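Local coordinates for SusD superfamily protein (Bacteroides vulgatus ATCC 8482, PDB 3JQ0) that probably takes part in binding nutrients, perhaps glycans, at the cell outer membrane, at residues L57-T61 and Y463-E467; Y102-E106 and K174-W180; L119-G123 and L472-D476. All coordinates share one frame; numbering follows the deposited sequence.

Contact 1 (L57-T61 and Y463-E467); sequences LPFNT and YSSAE
The hydroxyl of Ser-465 bonds to two groups of the turn Leu-57 to Asn-60, one as donor and one as acceptor. It donates to the carbonyl O of Pro-58, with OG and O 2.9 Å apart, and accepts from the amide of Asn-60, whose ND2 lies 3.1 Å from the same OG. The second bond is nearly straight (166° at the hydrogen) and Ser-465 OG sits in the plane of the amide. With OG between its backbone N and carbonyl carbon (chi1 58°), Ser-465 reaches both partners. The Asn-60 amide also lies against Ala-466, OD1 being 3.7 Å from its CB.

Leu-57 to Asn-60 form a type I beta turn, closed by Asn-60 N bonding to Leu-57 O, which meets the loop that follows helix 457-463, so that a loop near the start of the chain is joined to one near its end. Three waters bridge the two segments: one links Pro-58 O to Ser-465 N, a second joins Asn-60 O to Ser-465 O, and a third runs from Asn-60 O to Glu-467 OE1.

Farther out, Arg-37 NE bonds to Asn-60 OD1 and fixes which way the amide is flipped. On the opposing loop Ser-464 OG accepts from Ala-466 N at 3.0 Å in an ST turn and is also bonded to Val-460 O, while Trp-449 of helix 448-455 packs against Ser-464 and Ala-466.

Contact 2 (Y102-E106 and K174-W180); sequences YYLGE and KLGRHFW
Lys-174 lays its aliphatic chain along the ring of Tyr-102, the two side chains running past each other in opposite directions. Its CB stands over one face of the ring, 3.7 Å from the centroid and 18° off the normal, a CH-pi contact displaced toward the rim, while its CD lies near Tyr-102 CG. The first three torsions of Lys-174 are all extended, which keeps the chain alongside the ring; the last, at -109°, bends it so that NZ ends near Tyr-102 CB.

Apolar contacts come next. Leu-175 CD1 approaches Tyr-102 CD2 at 4.0 Å and, more loosely, the ring of Tyr-103, and Trp-180 CB packs on Glu-106 CG.

Among the polar contacts, Glu-106 OE2 lies 2.6 Å from Trp-180 O, so close for two oxygens that the acid probably carries a proton and donates it. OE2 also lies at the edge of the Phe-179 ring, in its plane, while OE1 bonds to Asn-16 of helix 9-25 and is 3.6 Å from Leu-175 CD1. Trp-180 turns one indole face over the carbonyl O of Glu-106. A water donates hydrogen bonds to Tyr-102 OH (2.9 Å) and Gly-176 O and accepts one from Leu-175 N; the phenol is bonded in addition to Ser-172 O. Replacing Tyr-102 with an alanine is likely to strip the Lys-174 chain of the face it lies on and leave the water and Ser-172 O without their phenol partner.

The arrangement is a helix-loop packing in which helix 97-122 receives the connection between helices 149-167 and 182-199, within the helical, TPR-like architecture of SusD-family proteins.

Contact 3 (L119-G123 and L472-D476); sequences LRSWG and LWPID
The indoles of Trp-122 and Trp-473 meet obliquely, the six-membered ring of the first and the five-membered ring of the second having planes 44° apart and centroids separated by 5.4 Å. Closer than the rings themselves is Trp-473 CB, which stands over one face of Trp-122 at 3.9 Å from the centroid of its five-membered ring, a CH-pi contact offset toward the rim. Although CB of Trp-122 points away from the loop, CG lies beside its backbone N (chi1 -75°), and the indole reaches back to the loop with its pyrrole end.

There NE1 donates to Pro-474 O at 3.0 Å, with 158° at the hydrogen. The acceptor is close to the indole plane, whereas the donor stands well above the plane of the carbonyl. Ile-475 CG1 touches the same end of the indole at CD1.

Trp-473 in turn is held from the helix. Its backbone N gives a bent bond to Ser-121 O, 2.8 Å away and nearly in line with the C=O, and that oxygen also sits at the edge of the Trp-473 ring, 3.2 Å from CD1. A water accepts from Trp-473 NE1 and is hydrogen-bonded to Ser-121 OG as well, which has a further partner in His-117 O one helical turn back. Leu-472 spreads its methyls over the helix end, CD1 near Trp-122 O and CD2 near Ser-121 O and Arg-120 O. Gly-123, with positive phi, leaves room for them: a CB there would clash with Leu-472 CD1.

The segment that ends in Asp-476, the N-cap residue of helix 477-482, thus packs on the end region of helix 97-122, where it hydrogen-bonds Ser-121 O, joining the C-terminal part of the chain to the helical, TPR-like body of this SusD-family protein.

How the contacts relate
Contacts 1 and 3 are neighbours, with centres 14 Å apart, and they touch where Leu-57 CD2 packs on Trp-473 CH2 at 3.6 Å. Both take a segment from the loop between helices 457-463 and 477-482, and Arg-37 bonds to each, through Asn-60 OD1 and Leu-472 O. Contacts 2 and 3 share helix 97-122, with their nearest atoms about 9 Å apart. Contact 2 lies across the chain's centre from contact 1, their centres 36 Å apart. The small molecules near contact 2, a glycerol about 3 Å from the Phe-179 side chain and a Tris at Arg-177, probably come from the crystallisation liquor, though such molecules can mark pockets.

Contact 1 (L57-T61 and Y463-E467)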
loop_
_atom_site.group_PDB
_atom_site.type_symbol
_atom_site.label_atom_id
_atom_site.label_comp_id
_atom_site.label_asym_id
_atom_site.label_seq_id
_atom_site.Cartn_x
_atom_site.Cartn_y
_atom_site.Cartn_z
ATOM N N LEU A 57 -15.651 0.686 -5.969
ATOM C CA LEU A 57 -14.739 0.288 -4.887
ATOM C C LEU A 57 -15.214 0.819 -3.524
ATOM O O LEU A 57 -15.573 0.005 -2.666
ATOM C CB LEU A 57 -13.276 0.597 -5.223
ATOM C CG LEU A 57 -12.747 -0.042 -6.485
ATOM C CD1 LEU A 57 -11.273 0.267 -6.671
ATOM C CD2 LEU A 57 -13.035 -1.503 -6.613
ATOM N N PRO A 58 -15.288 2.141 -3.307
ATOM C CA PRO A 58 -15.772 2.576 -1.977
ATOM C C PRO A 58 -17.216 2.133 -1.684
ATOM O O PRO A 58 -17.553 1.913 -0.521
ATOM C CB PRO A 58 -15.651 4.113 -2.009
ATOM C CG PRO A 58 -15.555 4.431 -3.472
ATOM C CD PRO A 58 -14.779 3.281 -4.067
ATOM N N PHE A 59 -18.060 2.006 -2.693
ATOM C CA PHE A 59 -19.435 1.566 -2.468
ATOM C C PHE A 59 -19.553 0.051 -2.358
ATOM O O PHE A 59 -20.616 -0.467 -2.040
ATOM C CB PHE A 59 -20.379 2.104 -3.559
ATOM C CG PHE A 59 -20.685 3.561 -3.389
ATOM C CD1 PHE A 59 -19.874 4.598 -3.766
ATOM C CD2 PHE A 59 -21.877 3.904 -2.705
ATOM C CE1 PHE A 59 -20.211 5.957 -3.538
ATOM C CE2 PHE A 59 -22.205 5.250 -2.474
ATOM C CZ PHE A 59 -21.356 6.256 -2.937
ATOM N N ASN A 60 -18.479 -0.669 -2.628
ATOM C CA ASN A 60 -18.501 -2.121 -2.563
ATOM C C ASN A 60 -19.663 -2.679 -3.402
ATOM O O ASN A 60 -20.455 -3.521 -2.956
ATOM C CB ASN A 60 -18.473 -2.657 -1.137
ATOM C CG ASN A 60 -17.114 -2.510 -0.548
ATOM O OD1 ASN A 60 -16.272 -3.360 -0.815
ATOM N ND2 ASN A 60 -16.846 -1.428 0.191
ATOM N N THR A 61 -19.743 -2.187 -4.630
ATOM C CA THR A 61 -20.745 -2.609 -5.586
ATOM C C THR A 61 -20.129 -3.301 -6.791
ATOM O O THR A 61 -20.787 -3.562 -7.807
ATOM C CB THR A 61 -21.644 -1.450 -6.019
ATOM O OG1 THR A 61 -20.797 -0.398 -6.488
ATOM C CG2 THR A 61 -22.569 -0.988 -4.885
ATOM N N TYR A 463 -15.602 -0.124 9.038
ATOM C CA TYR A 463 -14.769 0.771 8.247
ATOM C C TYR A 463 -14.914 0.556 6.732
ATOM O O TYR A 463 -14.063 0.968 5.969
ATOM C CB TYR A 463 -13.337 0.655 8.711
ATOM C CG TYR A 463 -13.121 1.055 10.189
ATOM C CD1 TYR A 463 -13.636 2.252 10.676
ATOM C CD2 TYR A 463 -12.347 0.254 11.020
ATOM C CE1 TYR A 463 -13.417 2.635 11.988
ATOM C CE2 TYR A 463 -12.134 0.621 12.315
ATOM C CZ TYR A 463 -12.645 1.820 12.802
ATOM O OH TYR A 463 -12.415 2.211 14.123
ATOM N N SER A 464 -16.032 -0.003 6.318
ATOM C CA SER A 464 -16.365 -0.127 4.921
ATOM C C SER A 464 -17.823 -0.445 4.761
ATOM O O SER A 464 -18.483 -0.871 5.709
ATOM C CB SER A 464 -15.561 -1.250 4.232
ATOM O OG SER A 464 -16.134 -2.536 4.432
ATOM N N SER A 465 -18.284 -0.381 3.515
ATOM C CA SER A 465 -19.637 -0.798 3.116
ATOM C C SER A 465 -19.669 -2.214 2.530
ATOM O O SER A 465 -20.685 -2.605 1.970
ATOM C CB SER A 465 -20.196 0.178 2.128
ATOM O OG SER A 465 -19.337 0.249 0.995
ATOM N N ALA A 466 -18.604 -2.989 2.719
ATOM C CA ALA A 466 -18.581 -4.348 2.183
ATOM C C ALA A 466 -19.635 -5.228 2.825
ATOM O O ALA A 466 -20.014 -5.035 3.968
ATOM C CB ALA A 466 -17.190 -4.942 2.360
ATOM N N GLU A 467 -20.045 -6.231 2.086
ATOM C CA GLU A 467 -20.914 -7.269 2.578
ATOM C C GLU A 467 -20.110 -8.492 2.922
ATOM O O GLU A 467 -19.139 -8.831 2.247
ATOM C CB GLU A 467 -21.940 -7.640 1.517
ATOM C CG GLU A 467 -22.894 -6.502 1.187
ATOM C CD GLU A 467 -23.854 -6.863 0.064
ATOM O OE1 GLU A 467 -23.413 -7.033 -1.084
ATOM O OE2 GLU A 467 -25.056 -7.029 0.359
HETATM O O HOH W 1 -16.535 1.303 1.914
HETATM O O HOH W 2 -21.022 -6.079 -1.999
HETATM O O HOH W 3 -21.960 -3.158 -0.528
#

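Contact 2 (Y102-E106 and K174-W180)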
loop_
_atom_site.group_PDB
_atom_site.type_symbol
_atom_site.label_atom_id
_atom_site.label_comp_id
_atom_site.label_asym_id
_atom_site.label_seq_id
_atom_site.Cartn_x
_atom_site.Cartn_y
_atom_site.Cartn_z
ATOM N N TYR A 102 21.025 -14.877 -4.436
ATOM C CA TYR A 102 20.321 -13.612 -4.325
ATOM C C TYR A 102 19.130 -13.594 -5.295
ATOM O O TYR A 102 18.028 -13.185 -4.942
ATOM C CB TYR A 102 21.235 -12.393 -4.559
ATOM C CG TYR A 102 20.711 -11.151 -3.854
ATOM C CD1 TYR A 102 20.931 -10.960 -2.482
ATOM C CD2 TYR A 102 19.901 -10.229 -4.513
ATOM C CE1 TYR A 102 20.448 -9.889 -1.821
ATOM C CE2 TYR A 102 19.392 -9.120 -3.834
ATOM C CZ TYR A 102 19.662 -8.976 -2.494
ATOM O OH TYR A 102 19.148 -7.884 -1.824
ATOM N N TYR A 103 19.363 -14.024 -6.535
ATOM C CA TYR A 103 18.272 -14.071 -7.504
ATOM C C TYR A 103 17.159 -15.016 -7.042
ATOM O O TYR A 103 15.983 -14.688 -7.207
ATOM C CB TYR A 103 18.734 -14.515 -8.874
ATOM C CG TYR A 103 19.564 -13.550 -9.689
ATOM C CD1 TYR A 103 19.273 -12.208 -9.760
ATOM C CD2 TYR A 103 20.632 -14.010 -10.431
ATOM C CE1 TYR A 103 19.994 -11.372 -10.528
ATOM C CE2 TYR A 103 21.381 -13.170 -11.168
ATOM C CZ TYR A 103 21.076 -11.847 -11.239
ATOM O OH TYR A 103 21.788 -10.960 -12.041
ATOM N N LEU A 104 17.494 -16.168 -6.471
ATOM C CA LEU A 104 16.486 -17.092 -5.995
ATOM C C LEU A 104 15.732 -16.466 -4.818
ATOM O O LEU A 104 14.500 -16.605 -4.748
ATOM C CB LEU A 104 17.110 -18.437 -5.629
ATOM C CG LEU A 104 17.603 -19.270 -6.807
ATOM C CD1 LEU A 104 18.378 -20.527 -6.363
ATOM C CD2 LEU A 104 16.464 -19.643 -7.717
ATOM N N GLY A 105 16.445 -15.771 -3.925
ATOM C CA GLY A 105 15.761 -15.107 -2.814
ATOM C C GLY A 105 14.728 -14.138 -3.358
ATOM O O GLY A 105 13.562 -14.100 -2.902
ATOM N N GLU A 106 15.110 -13.389 -4.387
ATOM C CA GLU A 106 14.192 -12.445 -4.991
ATOM C C GLU A 106 13.022 -13.102 -5.706
ATOM O O GLU A 106 11.863 -12.631 -5.567
ATOM C CB GLU A 106 14.928 -11.507 -5.933
ATOM C CG GLU A 106 15.993 -10.658 -5.281
ATOM C CD GLU A 106 16.568 -9.646 -6.228
ATOM O OE1 GLU A 106 17.000 -10.044 -7.305
ATOM O OE2 GLU A 106 16.648 -8.414 -5.898
ATOM N N LYS A 174 21.621 -5.709 -1.883
ATOM C CA LYS A 174 22.656 -5.966 -2.873
ATOM C C LYS A 174 22.343 -5.328 -4.208
ATOM O O LYS A 174 23.246 -4.872 -4.886
ATOM C CB LYS A 174 22.862 -7.471 -3.066
ATOM C CG LYS A 174 23.933 -7.863 -4.091
ATOM C CD LYS A 174 23.914 -9.403 -4.212
ATOM C CE LYS A 174 24.893 -9.997 -5.209
ATOM N NZ LYS A 174 24.165 -10.537 -6.408
ATOM N N LEU A 175 21.061 -5.298 -4.584
ATOM C CA LEU A 175 20.634 -4.707 -5.838
ATOM C C LEU A 175 19.803 -3.430 -5.612
ATOM O O LEU A 175 19.109 -2.963 -6.523
ATOM C CB LEU A 175 19.866 -5.709 -6.646
ATOM C CG LEU A 175 20.678 -6.929 -7.079
ATOM C CD1 LEU A 175 19.829 -7.913 -7.816
ATOM C CD2 LEU A 175 21.876 -6.549 -7.980
ATOM N N GLY A 176 19.905 -2.884 -4.405
ATOM C CA GLY A 176 19.196 -1.655 -4.040
ATOM C C GLY A 176 17.829 -1.907 -3.406
ATOM O O GLY A 176 17.268 -2.999 -3.503
ATOM N N ARG A 177 17.298 -0.848 -2.803
ATOM C CA ARG A 177 15.998 -0.929 -2.129
ATOM C C ARG A 177 14.849 -0.989 -3.106
ATOM O O ARG A 177 13.729 -1.252 -2.679
ATOM C CB ARG A 177 15.837 0.254 -1.180
ATOM C CG ARG A 177 16.850 0.264 -0.065
ATOM C CD ARG A 177 17.006 1.664 0.572
ATOM N NE ARG A 177 18.168 1.686 1.451
ATOM C CZ ARG A 177 18.167 1.403 2.738
ATOM N NH1 ARG A 177 17.052 1.196 3.403
ATOM N NH2 ARG A 177 19.310 1.422 3.408
ATOM N N HIS A 178 15.108 -0.740 -4.388
ATOM C CA HIS A 178 14.067 -0.893 -5.391
ATOM C C HIS A 178 14.050 -2.282 -6.026
ATOM O O HIS A 178 13.259 -2.526 -6.916
ATOM C CB HIS A 178 14.221 0.211 -6.423
ATOM C CG HIS A 178 15.522 0.135 -7.148
ATOM N ND1 HIS A 178 16.721 0.049 -6.477
ATOM C CD2 HIS A 178 15.804 0.101 -8.460
ATOM C CE1 HIS A 178 17.692 -0.037 -7.359
ATOM N NE2 HIS A 178 17.161 0.020 -8.562
ATOM N N PHE A 179 14.890 -3.191 -5.519
ATOM C CA PHE A 179 14.870 -4.595 -5.885
ATOM C C PHE A 179 14.529 -5.384 -4.631
ATOM O O PHE A 179 14.810 -4.970 -3.511
ATOM C CB PHE A 179 16.218 -5.058 -6.486
ATOM C CG PHE A 179 16.349 -4.746 -7.962
ATOM C CD1 PHE A 179 16.389 -3.438 -8.447
ATOM C CD2 PHE A 179 16.403 -5.766 -8.883
ATOM C CE1 PHE A 179 16.504 -3.195 -9.812
ATOM C CE2 PHE A 179 16.500 -5.509 -10.238
ATOM C CZ PHE A 179 16.516 -4.248 -10.704
ATOM N N TRP A 180 13.942 -6.572 -4.820
ATOM C CA TRP A 180 13.572 -7.399 -3.701
ATOM C C TRP A 180 14.814 -7.809 -2.897
ATOM O O TRP A 180 15.899 -7.950 -3.445
ATOM C CB TRP A 180 12.756 -8.622 -4.173
ATOM C CG TRP A 180 11.974 -9.303 -3.089
ATOM C CD1 TRP A 180 12.404 -10.313 -2.254
ATOM C CD2 TRP A 180 10.629 -9.003 -2.710
ATOM N NE1 TRP A 180 11.382 -10.662 -1.411
ATOM C CE2 TRP A 180 10.293 -9.880 -1.638
ATOM C CE3 TRP A 180 9.664 -8.117 -3.187
ATOM C CZ2 TRP A 180 9.064 -9.857 -1.009
ATOM C CZ3 TRP A 180 8.416 -8.091 -2.558
ATOM C CH2 TRP A 180 8.129 -8.968 -1.491
HETATM O O HOH W 4 18.373 -5.562 -3.287
#

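Contact 3 (L119-G123 and L472-D476)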
loop_
_atom_site.group_PDB
_atom_site.type_symbol
_atom_site.label_atom_id
_atom_site.label_comp_id
_atom_site.label_asym_id
_atom_site.label_seq_id
_atom_site.Cartn_x
_atom_site.Cartn_y
_atom_site.Cartn_z
ATOM N N LEU A 119 -4.399 -14.362 -2.706
ATOM C CA LEU A 119 -5.110 -15.018 -1.588
ATOM C C LEU A 119 -6.088 -14.053 -0.915
ATOM O O LEU A 119 -7.233 -14.379 -0.688
ATOM C CB LEU A 119 -4.096 -15.475 -0.550
ATOM C CG LEU A 119 -4.704 -16.075 0.700
ATOM C CD1 LEU A 119 -5.424 -17.398 0.448
ATOM C CD2 LEU A 119 -3.649 -16.217 1.788
ATOM N N ARG A 120 -5.611 -12.845 -0.593
ATOM C CA ARG A 120 -6.421 -11.879 0.134
ATOM C C ARG A 120 -7.551 -11.306 -0.706
ATOM O O ARG A 120 -8.556 -10.851 -0.183
ATOM C CB ARG A 120 -5.536 -10.768 0.704
ATOM C CG ARG A 120 -4.566 -11.242 1.785
ATOM C CD ARG A 120 -3.727 -10.096 2.304
ATOM N NE ARG A 120 -2.736 -9.704 1.309
ATOM C CZ ARG A 120 -1.928 -8.665 1.462
ATOM N NH1 ARG A 120 -2.017 -7.907 2.537
ATOM N NH2 ARG A 120 -1.066 -8.360 0.502
ATOM N N SER A 121 -7.356 -11.324 -2.021
ATOM C CA SER A 121 -8.281 -10.656 -2.949
ATOM C C SER A 121 -9.274 -11.622 -3.591
ATOM O O SER A 121 -10.461 -11.359 -3.610
ATOM C CB SER A 121 -7.494 -9.858 -3.992
ATOM O OG SER A 121 -6.747 -8.839 -3.329
ATOM N N TRP A 122 -8.787 -12.736 -4.147
ATOM C CA TRP A 122 -9.599 -13.757 -4.804
ATOM C C TRP A 122 -9.793 -15.072 -4.036
ATOM O O TRP A 122 -10.740 -15.776 -4.333
ATOM C CB TRP A 122 -9.106 -14.010 -6.231
ATOM C CG TRP A 122 -9.500 -12.907 -7.185
ATOM C CD1 TRP A 122 -10.740 -12.800 -7.813
ATOM C CD2 TRP A 122 -8.747 -11.740 -7.589
ATOM N NE1 TRP A 122 -10.766 -11.677 -8.589
ATOM C CE2 TRP A 122 -9.586 -10.987 -8.438
ATOM C CE3 TRP A 122 -7.477 -11.266 -7.317
ATOM C CZ2 TRP A 122 -9.140 -9.802 -9.026
ATOM C CZ3 TRP A 122 -7.063 -10.078 -7.891
ATOM C CH2 TRP A 122 -7.891 -9.375 -8.722
ATOM N N GLY A 123 -8.953 -15.354 -3.037
ATOM C CA GLY A 123 -9.153 -16.530 -2.172
ATOM C C GLY A 123 -8.539 -17.768 -2.774
ATOM O O GLY A 123 -7.320 -17.949 -2.804
ATOM N N LEU A 472 -14.175 -11.029 -0.861
ATOM C CA LEU A 472 -13.261 -11.272 -2.003
ATOM C C LEU A 472 -13.731 -10.406 -3.194
ATOM O O LEU A 472 -14.635 -9.593 -3.051
ATOM C CB LEU A 472 -13.221 -12.780 -2.282
ATOM C CG LEU A 472 -12.751 -13.653 -1.122
ATOM C CD1 LEU A 472 -12.917 -15.141 -1.537
ATOM C CD2 LEU A 472 -11.308 -13.337 -0.773
ATOM N N TRP A 473 -13.083 -10.614 -4.340
ATOM C CA TRP A 473 -13.389 -9.927 -5.570
ATOM C C TRP A 473 -13.982 -10.916 -6.559
ATOM O O TRP A 473 -13.624 -12.092 -6.552
ATOM C CB TRP A 473 -12.117 -9.334 -6.169
ATOM C CG TRP A 473 -11.519 -8.169 -5.374
ATOM C CD1 TRP A 473 -11.014 -8.232 -4.113
ATOM C CD2 TRP A 473 -11.296 -6.825 -5.823
ATOM N NE1 TRP A 473 -10.570 -6.999 -3.718
ATOM C CE2 TRP A 473 -10.718 -6.124 -4.763
ATOM C CE3 TRP A 473 -11.567 -6.141 -7.007
ATOM C CZ2 TRP A 473 -10.324 -4.787 -4.861
ATOM C CZ3 TRP A 473 -11.196 -4.810 -7.106
ATOM C CH2 TRP A 473 -10.593 -4.149 -6.030
ATOM N N PRO A 474 -14.890 -10.459 -7.419
ATOM C CA PRO A 474 -15.449 -11.326 -8.457
ATOM C C PRO A 474 -14.451 -11.580 -9.582
ATOM O O PRO A 474 -13.443 -10.867 -9.711
ATOM C CB PRO A 474 -16.650 -10.525 -8.943
ATOM C CG PRO A 474 -16.209 -9.071 -8.796
ATOM C CD PRO A 474 -15.356 -9.064 -7.533
ATOM N N ILE A 475 -14.756 -12.553 -10.398
ATOM C CA ILE A 475 -14.006 -12.900 -11.606
ATOM C C ILE A 475 -14.819 -12.515 -12.839
ATOM O O ILE A 475 -15.987 -12.828 -12.935
ATOM C CB ILE A 475 -13.668 -14.420 -11.648
ATOM C CG1 ILE A 475 -12.972 -14.890 -10.361
ATOM C CG2 ILE A 475 -12.821 -14.729 -12.897
ATOM C CD1 ILE A 475 -12.907 -16.392 -10.227
ATOM N N ASP A 476 -14.180 -11.801 -13.766
ATOM C CA ASP A 476 -14.878 -11.347 -14.995
ATOM C C ASP A 476 -15.160 -12.503 -15.936
ATOM O O ASP A 476 -14.477 -13.545 -15.932
ATOM C CB ASP A 476 -14.065 -10.290 -15.691
ATOM C CG ASP A 476 -12.736 -10.800 -16.148
ATOM O OD1 ASP A 476 -11.875 -11.088 -15.294
ATOM O OD2 ASP A 476 -12.567 -10.989 -17.378
HETATM O O HOH W 5 -8.338 -6.905 -1.929
#